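Local atomic coordinates of ArtJ (Geobacillus stearothermophilus, PDB entry 2PVU), a protein that binds arginine, lysine and histidine and probably delivers them to its cognate ATP-binding cassette transporter, Art(MP)2. Residues K43-F52 / E100-I108; S117-F125 / N233-L244. All coordinates share one frame; numbering follows the deposited sequence.

Both contacts lie in the same lobe of a family 3 solute-binding protein, their centres about 13 Å apart, and they follow each other along the chain: interaction 1 closes before interaction 2 opens. Interaction 1 pairs strand 44-48, the middle strand of a small parallel sheet, with strand 103-104 and runs on into the lysine pocket. Interaction 2 sets strand 118-120 and the loop after it against helix 237-249, farther from the ligand. The two touch directly: I105 meets Y124, I108 packs on F120, and V44 reaches L236. Strand 224-231 is a shared neighbour, touched by M103 and V240, so it packs against both the sheet leading to the pocket and helix 237-249.

Interaction 1: residues K43-F52 / E100-I108. With LYS (lysine), chain E.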
loop_
_atom_site.group_PDB
_atom_site.type_symbol
_atom_site.label_atom_id
_atom_site.label_comp_id
_atom_site.label_asym_id
_atom_site.label_seq_id
_atom_site.Cartn_x
_atom_site.Cartn_y
_atom_site.Cartn_z
ATOM N N LYS A 43 10.254 -7.646 -21.196
ATOM C CA LYS A 43 9.702 -6.571 -20.431
ATOM C C LYS A 43 10.089 -6.780 -18.982
ATOM O O LYS A 43 10.224 -7.918 -18.507
ATOM C CB LYS A 43 8.176 -6.589 -20.556
ATOM C CG LYS A 43 7.645 -6.246 -21.990
ATOM C CD LYS A 43 6.115 -6.426 -22.015
ATOM C CE LYS A 43 5.390 -5.929 -23.300
ATOM N NZ LYS A 43 6.330 -5.413 -24.304
ATOM N N VAL A 44 10.190 -5.677 -18.258
ATOM C CA VAL A 44 10.267 -5.760 -16.814
ATOM C C VAL A 44 8.936 -6.312 -16.281
ATOM O O VAL A 44 7.856 -5.854 -16.674
ATOM C CB VAL A 44 10.513 -4.360 -16.176
ATOM C CG1 VAL A 44 10.556 -4.490 -14.649
ATOM C CG2 VAL A 44 11.809 -3.785 -16.731
ATOM N N VAL A 45 9.022 -7.289 -15.382
ATOM C CA VAL A 45 7.829 -7.890 -14.816
ATOM C C VAL A 45 7.571 -7.209 -13.491
ATOM O O VAL A 45 8.357 -7.374 -12.524
ATOM C CB VAL A 45 7.989 -9.417 -14.610
ATOM C CG1 VAL A 45 6.732 -10.026 -13.988
ATOM C CG2 VAL A 45 8.312 -10.083 -15.957
ATOM N N VAL A 46 6.440 -6.501 -13.410
ATOM C CA VAL A 46 6.129 -5.747 -12.193
ATOM C C VAL A 46 4.917 -6.395 -11.510
ATOM O O VAL A 46 3.895 -6.569 -12.148
ATOM C CB VAL A 46 5.794 -4.240 -12.488
ATOM C CG1 VAL A 46 5.652 -3.464 -11.148
ATOM C CG2 VAL A 46 6.842 -3.582 -13.377
ATOM N N GLY A 47 5.060 -6.804 -10.250
ATOM C CA GLY A 47 3.927 -7.388 -9.505
ATOM C C GLY A 47 3.216 -6.418 -8.589
ATOM O O GLY A 47 3.796 -5.429 -8.117
ATOM N N THR A 48 1.958 -6.740 -8.278
ATOM C CA THR A 48 1.129 -5.927 -7.386
ATOM C C THR A 48 0.015 -6.793 -6.802
ATOM O O THR A 48 -0.253 -7.911 -7.287
ATOM C CB THR A 48 0.530 -4.699 -8.126
ATOM O OG1 THR A 48 0.028 -3.729 -7.180
ATOM C CG2 THR A 48 -0.605 -5.101 -9.125
ATOM N N ASP A 49 -0.598 -6.271 -5.733
ATOM C CA ASP A 49 -1.774 -6.900 -5.079
ATOM C C ASP A 49 -2.923 -5.988 -5.410
ATOM O O ASP A 49 -3.154 -5.024 -4.659
ATOM C CB ASP A 49 -1.530 -6.974 -3.554
ATOM C CG ASP A 49 -2.797 -7.271 -2.753
ATOM O OD1 ASP A 49 -3.642 -8.038 -3.301
ATOM O OD2 ASP A 49 -2.938 -6.745 -1.620
ATOM N N ALA A 50 -3.624 -6.215 -6.552
ATOM C CA ALA A 50 -4.609 -5.194 -6.959
ATOM C C ALA A 50 -5.924 -5.395 -6.219
ATOM O O ALA A 50 -6.936 -5.723 -6.846
ATOM C CB ALA A 50 -4.868 -5.211 -8.455
ATOM N N ALA A 51 -5.893 -5.145 -4.911
ATOM C CA ALA A 51 -7.077 -5.182 -4.049
ATOM C C ALA A 51 -6.897 -4.135 -2.966
ATOM O O ALA A 51 -7.043 -4.435 -1.742
ATOM C CB ALA A 51 -7.257 -6.617 -3.440
ATOM N N PHE A 52 -6.518 -2.911 -3.375
ATOM C CA PHE A 52 -6.009 -1.886 -2.413
ATOM C C PHE A 52 -6.294 -0.487 -2.994
ATOM O O PHE A 52 -5.386 0.356 -3.184
ATOM C CB PHE A 52 -4.505 -2.118 -2.166
ATOM C CG PHE A 52 -3.998 -1.608 -0.840
ATOM C CD1 PHE A 52 -3.016 -0.621 -0.808
ATOM C CD2 PHE A 52 -4.510 -2.119 0.376
ATOM C CE1 PHE A 52 -2.505 -0.143 0.427
ATOM C CE2 PHE A 52 -4.025 -1.652 1.611
ATOM C CZ PHE A 52 -3.009 -0.655 1.630
ATOM N N GLU A 100 11.383 -14.044 -9.901
ATOM C CA GLU A 100 10.399 -14.252 -10.964
ATOM C C GLU A 100 9.704 -12.938 -11.327
ATOM O O GLU A 100 9.298 -12.729 -12.479
ATOM C CB GLU A 100 9.367 -15.329 -10.590
ATOM C CG GLU A 100 8.595 -15.775 -11.838
ATOM C CD GLU A 100 7.676 -16.949 -11.606
ATOM O OE1 GLU A 100 7.516 -17.396 -10.444
ATOM O OE2 GLU A 100 7.103 -17.414 -12.620
ATOM N N VAL A 101 9.575 -12.044 -10.343
ATOM C CA VAL A 101 9.095 -10.716 -10.587
ATOM C C VAL A 101 10.301 -9.778 -10.388
ATOM O O VAL A 101 11.117 -10.000 -9.462
ATOM C CB VAL A 101 7.908 -10.459 -9.623
ATOM C CG1 VAL A 101 7.688 -9.038 -9.366
ATOM C CG2 VAL A 101 6.656 -11.149 -10.146
ATOM N N ASP A 102 10.439 -8.782 -11.261
ATOM C CA ASP A 102 11.610 -7.898 -11.253
ATOM C C ASP A 102 11.451 -6.688 -10.310
ATOM O O ASP A 102 12.443 -6.036 -9.943
ATOM C CB ASP A 102 11.871 -7.364 -12.660
ATOM C CG ASP A 102 12.219 -8.472 -13.632
ATOM O OD1 ASP A 102 13.045 -9.347 -13.279
ATOM O OD2 ASP A 102 11.614 -8.490 -14.710
ATOM N N MET A 103 10.212 -6.376 -9.983
ATOM C CA MET A 103 9.854 -5.095 -9.365
ATOM C C MET A 103 8.454 -5.222 -8.814
ATOM O O MET A 103 7.645 -6.019 -9.336
ATOM C CB MET A 103 9.830 -4.017 -10.480
ATOM C CG MET A 103 9.621 -2.608 -9.971
ATOM S SD MET A 103 9.743 -1.485 -11.376
ATOM C CE MET A 103 9.294 0.015 -10.517
ATOM N N GLY A 104 8.163 -4.445 -7.771
ATOM C CA GLY A 104 6.804 -4.389 -7.259
ATOM C C GLY A 104 6.382 -2.964 -6.983
ATOM O O GLY A 104 7.211 -2.109 -6.648
ATOM N N ILE A 105 5.088 -2.705 -7.098
ATOM C CA ILE A 105 4.500 -1.443 -6.601
ATOM C C ILE A 105 3.126 -1.840 -6.077
ATOM O O ILE A 105 2.380 -2.531 -6.771
ATOM C CB ILE A 105 4.450 -0.263 -7.671
ATOM C CG1 ILE A 105 4.143 1.094 -6.983
ATOM C CG2 ILE A 105 3.503 -0.560 -8.800
ATOM C CD1 ILE A 105 4.058 2.270 -7.914
ATOM N N SER A 106 2.848 -1.518 -4.810
ATOM C CA SER A 106 1.646 -2.100 -4.170
ATOM C C SER A 106 1.393 -1.448 -2.793
ATOM O O SER A 106 1.065 -2.178 -1.831
ATOM C CB SER A 106 1.833 -3.630 -4.030
ATOM O OG SER A 106 0.618 -4.364 -3.837
ATOM N N GLY A 107 1.572 -0.122 -2.695
ATOM C CA GLY A 107 1.313 0.612 -1.426
ATOM C C GLY A 107 2.251 0.044 -0.361
ATOM O O GLY A 107 1.876 -0.085 0.785
ATOM N N ILE A 108 3.478 -0.261 -0.750
ATOM C CA ILE A 108 4.461 -0.948 0.165
ATOM C C ILE A 108 5.292 -0.013 1.000
ATOM O O ILE A 108 6.121 0.730 0.462
ATOM C CB ILE A 108 5.461 -1.841 -0.630
ATOM C CG1 ILE A 108 4.669 -2.770 -1.565
ATOM C CG2 ILE A 108 6.362 -2.667 0.408
ATOM C CD1 ILE A 108 5.554 -3.393 -2.733
HETATM N N LYS E . 1.654 -0.141 3.527
HETATM C CA LYS E . 1.372 -1.384 4.320
HETATM C C LYS E . 2.560 -2.348 4.191
HETATM O O LYS E . 2.604 -3.368 4.863
HETATM C CB LYS E . 0.112 -2.068 3.802
HETATM C CG LYS E . 0.233 -2.448 2.305
HETATM C CD LYS E . -0.782 -3.544 1.918
HETATM C CE LYS E . -1.008 -3.519 0.414
HETATM N NZ LYS E . -1.870 -4.736 -0.043
HETATM O OXT LYS E . 3.491 -2.122 3.386
HETATM O O HOH W 1 12.197 -8.959 -17.208
HETATM O O HOH W 2 -1.744 -3.659 -2.663
#
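V44 and V45 meet D102 where strands 44-48 and 103-104 begin to pair in parallel, in one of the two lobes that enclose the ligand. V44 CG1 lies against D102 CB, and V45 N donates almost straight (171°) to D102 OD2 on its anti side at 2.9 Å. The aspartate can reach back because its CG stands beside its own backbone N (chi1 -63°); a water joins the same OD2 to K43 O. V45 O takes D102 N at 2.8 Å and, weakly, M103 N. V46 lies side by side with M103, CG2 to SD 4.1 Å, on the face covered by L71. G47 continues the ladder, N to M103 O and O from I105 N, with V101 CG1 packed against its N. T48 OG1 donates to I105 O at 2.7 Å in the carbonyl plane. Beyond the strand, D49 N donates to S106 OG, while D49 OD2, also bonded to Q153, approaches the ligand NZ at 2.8 Å. F52 lays one ring face on the lysine chain, CE 3.5 Å above the ring centre, and meets G107 CA obliquely; an alanine here would probably leave the ligand's aliphatic chain without this cover and freer to shift. At the far end of that ligand, its amino N donates to G107 O at 2.8 Å.

Interaction 2: residues S117-F125 / N233-L244; sequences SYDFSDPYF and NSELKAKVDEAL
Helix 237-249 is tied by its first turns to the edge formed by strand 118-120 and the loop after it, in one lobe of a family 3 solute-binding protein. Ahead of the helix, D119 OD2 accepts N233 N at 2.9 Å, from well above the carboxylate plane, while its OD1 forms a salt bridge with K232; S234 OG caps L236 N. K237 runs its chain past the F120 carbonyl, and a bend at its last torsion (chi4 43°) brings NZ to F120 O at 2.6 Å, in the carbonyl plane. The same NZ makes a salt bridge with D241 OD2, which spends its syn lone pair on it. D241 OD1 takes D122 N on its syn side, so this carboxylate is held at both oxygens. The D122 carboxylate stacks on it, planes 15° apart, a like-charge approach that K237 probably eases; a water also joins D122 OD2 to D241 O. S121 OG reaches forward to D122 O at 2.8 Å and also bonds M228 N, on strand 224-231. Farther along the helix, L244 closes the contact, with CD1 on Y124 CB at 4.0 Å and CD2 3.6 Å from D122 O.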
loop_
_atom_site.group_PDB
_atom_site.type_symbol
_atom_site.label_atom_id
_atom_site.label_comp_id
_atom_site.label_asym_id
_atom_site.label_seq_id
_atom_site.Cartn_x
_atom_site.Cartn_y
_atom_site.Cartn_z
ATOM N N SER A 117 15.954 -7.858 3.030
ATOM C CA SER A 117 15.691 -8.850 1.990
ATOM C C SER A 117 15.459 -8.247 0.618
ATOM O O SER A 117 15.602 -8.947 -0.392
ATOM C CB SER A 117 14.483 -9.714 2.374
ATOM O OG SER A 117 14.842 -10.576 3.431
ATOM N N TYR A 118 15.097 -6.971 0.571
ATOM C CA TYR A 118 14.736 -6.308 -0.695
ATOM C C TYR A 118 15.387 -4.936 -0.761
ATOM O O TYR A 118 15.898 -4.437 0.253
ATOM C CB TYR A 118 13.211 -6.120 -0.814
ATOM C CG TYR A 118 12.443 -7.376 -0.501
ATOM C CD1 TYR A 118 12.310 -8.404 -1.450
ATOM C CD2 TYR A 118 11.847 -7.538 0.743
ATOM C CE1 TYR A 118 11.592 -9.584 -1.150
ATOM C CE2 TYR A 118 11.131 -8.713 1.054
ATOM C CZ TYR A 118 11.016 -9.721 0.112
ATOM O OH TYR A 118 10.297 -10.855 0.462
ATOM N N ASP A 119 15.402 -4.345 -1.951
ATOM C CA ASP A 119 15.803 -2.941 -2.124
ATOM C C ASP A 119 14.560 -2.124 -2.412
ATOM O O ASP A 119 13.590 -2.655 -2.979
ATOM C CB ASP A 119 16.770 -2.812 -3.302
ATOM C CG ASP A 119 18.173 -3.234 -2.956
ATOM O OD1 ASP A 119 18.529 -3.353 -1.762
ATOM O OD2 ASP A 119 18.935 -3.441 -3.905
ATOM N N PHE A 120 14.577 -0.845 -2.035
ATOM C CA PHE A 120 13.464 0.079 -2.319
ATOM C C PHE A 120 13.916 1.274 -3.113
ATOM O O PHE A 120 15.086 1.717 -2.978
ATOM C CB PHE A 120 12.846 0.610 -1.009
ATOM C CG PHE A 120 12.043 -0.438 -0.232
ATOM C CD1 PHE A 120 10.715 -0.652 -0.536
ATOM C CD2 PHE A 120 12.631 -1.211 0.746
ATOM C CE1 PHE A 120 9.927 -1.600 0.162
ATOM C CE2 PHE A 120 11.850 -2.176 1.455
ATOM C CZ PHE A 120 10.527 -2.377 1.151
ATOM N N SER A 121 12.987 1.819 -3.909
ATOM C CA SER A 121 13.168 3.134 -4.508
ATOM C C SER A 121 13.162 4.215 -3.403
ATOM O O SER A 121 12.812 3.921 -2.226
ATOM C CB SER A 121 12.021 3.413 -5.514
ATOM O OG SER A 121 10.787 3.706 -4.843
ATOM N N ASP A 122 13.538 5.447 -3.771
ATOM C CA ASP A 122 13.239 6.616 -2.941
ATOM C C ASP A 122 11.731 6.671 -2.654
ATOM O O ASP A 122 10.930 6.167 -3.445
ATOM C CB ASP A 122 13.678 7.906 -3.640
ATOM C CG ASP A 122 15.166 7.944 -3.886
ATOM O OD1 ASP A 122 15.934 7.575 -2.970
ATOM O OD2 ASP A 122 15.575 8.376 -4.984
ATOM N N PRO A 123 11.340 7.288 -1.539
ATOM C CA PRO A 123 9.887 7.253 -1.232
ATOM C C PRO A 123 9.050 8.014 -2.228
ATOM O O PRO A 123 9.497 9.015 -2.789
ATOM C CB PRO A 123 9.781 7.921 0.135
ATOM C CG PRO A 123 11.110 8.421 0.512
ATOM C CD PRO A 123 12.142 7.963 -0.494
ATOM N N TYR A 124 7.835 7.556 -2.453
ATOM C CA TYR A 124 6.940 8.285 -3.349
ATOM C C TYR A 124 5.613 8.653 -2.713
ATOM O O TYR A 124 4.738 9.194 -3.388
ATOM C CB TYR A 124 6.711 7.477 -4.662
ATOM C CG TYR A 124 5.837 6.216 -4.503
ATOM C CD1 TYR A 124 4.439 6.297 -4.427
ATOM C CD2 TYR A 124 6.428 4.956 -4.415
ATOM C CE1 TYR A 124 3.615 5.125 -4.265
ATOM C CE2 TYR A 124 5.635 3.779 -4.234
ATOM C CZ TYR A 124 4.261 3.861 -4.172
ATOM O OH TYR A 124 3.512 2.706 -4.018
ATOM N N PHE A 125 5.406 8.339 -1.441
ATOM C CA PHE A 125 4.098 8.656 -0.782
ATOM C C PHE A 125 4.334 8.587 0.712
ATOM O O PHE A 125 5.192 7.832 1.150
ATOM C CB PHE A 125 3.066 7.572 -1.175
ATOM C CG PHE A 125 1.647 8.067 -1.173
ATOM C CD1 PHE A 125 1.139 8.719 -2.296
ATOM C CD2 PHE A 125 0.832 7.890 -0.056
ATOM C CE1 PHE A 125 -0.208 9.197 -2.300
ATOM C CE2 PHE A 125 -0.513 8.352 -0.054
ATOM C CZ PHE A 125 -1.012 9.015 -1.195
ATOM N N ASN A 233 19.905 -6.058 -4.810
ATOM C CA ASN A 233 20.935 -5.844 -5.858
ATOM C C ASN A 233 20.384 -5.668 -7.295
ATOM O O ASN A 233 21.082 -5.849 -8.281
ATOM C CB ASN A 233 22.023 -6.929 -5.806
ATOM C CG ASN A 233 22.645 -7.075 -4.404
ATOM O OD1 ASN A 233 22.748 -6.099 -3.642
ATOM N ND2 ASN A 233 23.066 -8.297 -4.066
ATOM N N SER A 234 19.124 -5.287 -7.408
ATOM C CA SER A 234 18.534 -5.012 -8.710
ATOM C C SER A 234 19.229 -3.900 -9.484
ATOM O O SER A 234 19.472 -2.805 -8.947
ATOM C CB SER A 234 17.069 -4.609 -8.518
ATOM O OG SER A 234 16.522 -4.068 -9.719
ATOM N N GLU A 235 19.465 -4.141 -10.765
ATOM C CA GLU A 235 19.952 -3.091 -11.635
ATOM C C GLU A 235 18.859 -2.102 -12.110
ATOM O O GLU A 235 19.167 -1.170 -12.837
ATOM C CB GLU A 235 20.679 -3.692 -12.839
ATOM C CG GLU A 235 21.968 -4.436 -12.464
ATOM C CD GLU A 235 22.706 -4.937 -13.696
ATOM O OE1 GLU A 235 23.087 -4.082 -14.543
ATOM O OE2 GLU A 235 22.906 -6.179 -13.827
ATOM N N LEU A 236 17.601 -2.287 -11.710
ATOM C CA LEU A 236 16.539 -1.325 -12.074
ATOM C C LEU A 236 16.406 -0.141 -11.109
ATOM O O LEU A 236 15.858 0.876 -11.489
ATOM C CB LEU A 236 15.158 -1.998 -12.168
ATOM C CG LEU A 236 15.002 -3.112 -13.204
ATOM C CD1 LEU A 236 13.623 -3.806 -13.051
ATOM C CD2 LEU A 236 15.226 -2.599 -14.640
ATOM N N LYS A 237 16.898 -0.264 -9.878
ATOM C CA LYS A 237 16.605 0.736 -8.824
ATOM C C LYS A 237 17.094 2.132 -9.228
ATOM O O LYS A 237 16.377 3.118 -9.060
ATOM C CB LYS A 237 17.308 0.345 -7.498
ATOM C CG LYS A 237 17.073 1.360 -6.356
ATOM C CD LYS A 237 17.694 0.914 -5.008
ATOM C CE LYS A 237 17.986 2.160 -4.054
ATOM N NZ LYS A 237 16.912 3.304 -3.924
ATOM N N ALA A 238 18.316 2.208 -9.757
ATOM C CA ALA A 238 18.902 3.506 -10.094
ATOM C C ALA A 238 18.056 4.241 -11.160
ATOM O O ALA A 238 17.794 5.437 -11.031
ATOM C CB ALA A 238 20.414 3.359 -10.535
ATOM N N LYS A 239 17.661 3.523 -12.209
ATOM C CA LYS A 239 16.820 4.054 -13.288
ATOM C C LYS A 239 15.458 4.500 -12.779
ATOM O O LYS A 239 14.952 5.560 -13.170
ATOM C CB LYS A 239 16.648 3.010 -14.403
ATOM C CG LYS A 239 17.833 3.002 -15.358
ATOM C CD LYS A 239 17.608 2.023 -16.528
ATOM C CE LYS A 239 18.758 2.087 -17.475
ATOM N NZ LYS A 239 18.569 1.226 -18.716
ATOM N N VAL A 240 14.871 3.705 -11.892
ATOM C CA VAL A 240 13.573 4.037 -11.322
ATOM C C VAL A 240 13.728 5.284 -10.416
ATOM O O VAL A 240 12.895 6.179 -10.488
ATOM C CB VAL A 240 12.919 2.826 -10.591
ATOM C CG1 VAL A 240 11.700 3.268 -9.731
ATOM C CG2 VAL A 240 12.457 1.756 -11.613
ATOM N N ASP A 241 14.775 5.348 -9.581
ATOM C CA ASP A 241 15.002 6.558 -8.745
ATOM C C ASP A 241 15.150 7.835 -9.573
ATOM O O ASP A 241 14.584 8.879 -9.241
ATOM C CB ASP A 241 16.229 6.370 -7.811
ATOM C CG ASP A 241 15.923 5.487 -6.634
ATOM O OD1 ASP A 241 14.717 5.296 -6.371
ATOM O OD2 ASP A 241 16.881 5.011 -5.947
ATOM N N GLU A 242 15.904 7.759 -10.673
ATOM C CA GLU A 242 16.085 8.935 -11.522
ATOM C C GLU A 242 14.748 9.286 -12.208
ATOM O O GLU A 242 14.399 10.474 -12.315
ATOM C CB GLU A 242 17.207 8.700 -12.555
ATOM C CG GLU A 242 17.372 9.810 -13.605
ATOM C CD GLU A 242 17.838 11.139 -13.014
ATOM O OE1 GLU A 242 18.274 11.183 -11.834
ATOM O OE2 GLU A 242 17.790 12.157 -13.760
ATOM N N ALA A 243 14.011 8.270 -12.657
ATOM C CA ALA A 243 12.736 8.502 -13.353
ATOM C C ALA A 243 11.711 9.126 -12.406
ATOM O O ALA A 243 10.922 10.016 -12.799
ATOM C CB ALA A 243 12.197 7.208 -13.886
ATOM N N LEU A 244 11.653 8.606 -11.178
ATOM C CA LEU A 244 10.737 9.180 -10.189
ATOM C C LEU A 244 11.036 10.683 -9.954
ATOM O O LEU A 244 10.107 11.503 -9.873
ATOM C CB LEU A 244 10.848 8.409 -8.862
ATOM C CG LEU A 244 10.022 8.896 -7.650
ATOM C CD1 LEU A 244 8.513 8.938 -7.919
ATOM C CD2 LEU A 244 10.289 8.023 -6.412
HETATM O O HOH W 3 13.894 9.521 -6.616
#